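Local coordinates for protein exotoxin type A (Streptococcus pyogenes phage T12, PDB 1FNU) that probably acts as a superantigen toxin, the scarlet fever or erythrogenic toxin of the staphylococcal and streptococcal exotoxin family, at residues Y55-T60 against E91-S96. Residues are numbered along the deposited sequence; the frame is centred on the assembly and turned at random.
With CD (cadmium ion), chain H.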
# COMPACT_ATOMS: atom_id res chain seq x y z
N TYR A 55 -6.52 16.19 -6.73
CA TYR A 55 -6.35 15.99 -5.27
C TYR A 55 -7.08 17.02 -4.40
O TYR A 55 -7.42 18.10 -4.87
CB TYR A 55 -4.87 16.02 -4.86
CG TYR A 55 -4.28 17.41 -4.94
CD1 TYR A 55 -3.75 17.90 -6.12
CD2 TYR A 55 -4.28 18.21 -3.84
CE1 TYR A 55 -3.22 19.18 -6.19
CE2 TYR A 55 -3.75 19.52 -3.85
CZ TYR A 55 -3.22 20.01 -5.03
OH TYR A 55 -2.70 21.30 -5.03
N ASP A 56 -7.34 16.66 -3.15
CA ASP A 56 -8.00 17.62 -2.21
C ASP A 56 -7.48 17.58 -0.79
O ASP A 56 -8.10 18.13 0.13
CB ASP A 56 -9.52 17.47 -2.17
CG ASP A 56 -9.91 16.07 -2.00
OD1 ASP A 56 -9.19 15.39 -1.22
OD2 ASP A 56 -10.91 15.66 -2.64
N LYS A 57 -6.32 16.96 -0.65
CA LYS A 57 -5.58 16.84 0.60
C LYS A 57 -4.12 16.79 0.12
O LYS A 57 -3.81 16.04 -0.82
CB LYS A 57 -5.98 15.55 1.32
CG LYS A 57 -7.43 15.61 1.88
CD LYS A 57 -7.55 16.70 2.99
CE LYS A 57 -9.04 17.01 3.34
NZ LYS A 57 -9.10 18.07 4.45
N LEU A 58 -3.26 17.61 0.69
CA LEU A 58 -1.86 17.65 0.27
C LEU A 58 -0.97 17.46 1.44
O LEU A 58 -1.16 18.10 2.54
CB LEU A 58 -1.54 19.00 -0.42
CG LEU A 58 -0.04 19.46 -0.66
CD1 LEU A 58 0.65 18.48 -1.58
CD2 LEU A 58 0.05 20.89 -1.32
N LYS A 59 0.04 16.64 1.26
CA LYS A 59 0.98 16.44 2.36
C LYS A 59 2.41 16.81 1.93
O LYS A 59 2.84 16.49 0.82
CB LYS A 59 1.01 14.96 2.84
CG LYS A 59 1.95 14.77 3.98
CD LYS A 59 2.20 13.26 4.26
CE LYS A 59 3.23 12.62 3.31
NZ LYS A 59 3.69 11.32 3.83
N THR A 60 3.12 17.55 2.80
CA THR A 60 4.54 17.83 2.60
C THR A 60 5.40 17.28 3.71
O THR A 60 5.07 17.45 4.92
CB THR A 60 4.92 19.30 2.46
OG1 THR A 60 6.34 19.36 2.36
CG2 THR A 60 4.44 20.18 3.72
N GLU A 91 -5.96 7.42 6.10
CA GLU A 91 -6.70 6.15 5.73
C GLU A 91 -7.98 6.42 4.94
O GLU A 91 -8.47 5.57 4.17
CB GLU A 91 -7.07 5.43 7.04
CG GLU A 91 -7.66 6.42 8.10
CD GLU A 91 -7.67 5.80 9.51
OE1 GLU A 91 -6.66 5.15 9.89
OE2 GLU A 91 -8.68 6.00 10.22
N ASN A 92 -8.53 7.62 5.16
CA ASN A 92 -9.79 8.08 4.51
C ASN A 92 -9.61 9.00 3.28
O ASN A 92 -10.59 9.38 2.65
CB ASN A 92 -10.69 8.89 5.50
CG ASN A 92 -11.04 8.16 6.77
OD1 ASN A 92 -11.33 7.00 6.79
ND2 ASN A 92 -11.05 8.89 7.87
N ALA A 93 -8.39 9.41 2.95
CA ALA A 93 -8.19 10.34 1.82
C ALA A 93 -8.00 9.53 0.52
O ALA A 93 -7.06 8.72 0.45
CB ALA A 93 -7.01 11.20 2.11
N GLU A 94 -8.89 9.65 -0.45
CA GLU A 94 -8.76 8.89 -1.73
C GLU A 94 -8.21 9.78 -2.82
O GLU A 94 -7.95 9.36 -3.94
CB GLU A 94 -10.13 8.36 -2.21
CG GLU A 94 -10.75 7.39 -1.15
CD GLU A 94 -11.55 6.32 -1.75
OE1 GLU A 94 -10.92 5.41 -2.34
OE2 GLU A 94 -12.80 6.37 -1.65
N ARG A 95 -8.05 11.02 -2.45
CA ARG A 95 -7.55 12.01 -3.43
C ARG A 95 -6.41 12.80 -2.90
O ARG A 95 -6.49 14.01 -2.84
CB ARG A 95 -8.69 12.93 -3.87
CG ARG A 95 -9.85 12.10 -4.43
CD ARG A 95 -10.97 12.96 -5.12
NE ARG A 95 -10.58 13.59 -6.42
CZ ARG A 95 -10.18 14.84 -6.61
NH1 ARG A 95 -10.09 15.69 -5.58
NH2 ARG A 95 -9.87 15.26 -7.83
N SER A 96 -5.33 12.15 -2.50
CA SER A 96 -4.24 13.00 -1.99
C SER A 96 -3.06 13.15 -2.95
O SER A 96 -2.99 12.42 -3.94
CB SER A 96 -3.77 12.54 -0.59
OG SER A 96 -3.72 11.14 -0.49
CD CD H . -7.72 4.89 12.07
O HOH W 1 -9.61 18.59 -6.50
O HOH W 2 -8.82 12.94 -0.31
O HOH W 3 -9.96 4.98 13.31
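The guanidinium of Arg95 meets Asp56 at its edge: OD2 and CB of the aspartate lie close to the guanidinium plane, as does a water that accepts from NH1 and donates to the carbonyl O of Tyr55. Phe23 of a second subunit makes a cation-pi contact with the same group. At the edge of the Tyr55 ring, in its plane, lies Lys57 N; Tyr55 CB packs 3.3 Å from Arg95 O, while the buried ring leads away to a hydroxyl hydrogen-bonded to His32. NH1 of Arg95 reaches OD2 of Asp56 at 3.1 Å from well above the carboxylate plane; the two planes stand 59° apart, in keeping with a single-pair salt bridge. A bend at chi3 (70°) turns the end of the long, flexible arginine back to the aspartate.

The backbones also join: Asp56 N donates to Arg95 O at 2.8 Å. OD1 of Asp56 takes a water 2.6 Å away that accepts from Arg95 N. Ser96 CA makes a CA-H...O contact with Lys57 O at 3.3 Å, near the ends of the neighbouring parallel strands 57-61 and 96-105 of the OB-fold domain. Farther along the loop, Glu91 chelates a cadmium ion through both carboxylate oxygens, with Cys90 of a third subunit as another ligand. The backbone bond and the water on Arg95 N fix the two residues' positions; the salt bridge should favour both charged forms, and the water donating to OD1 that of the aspartate.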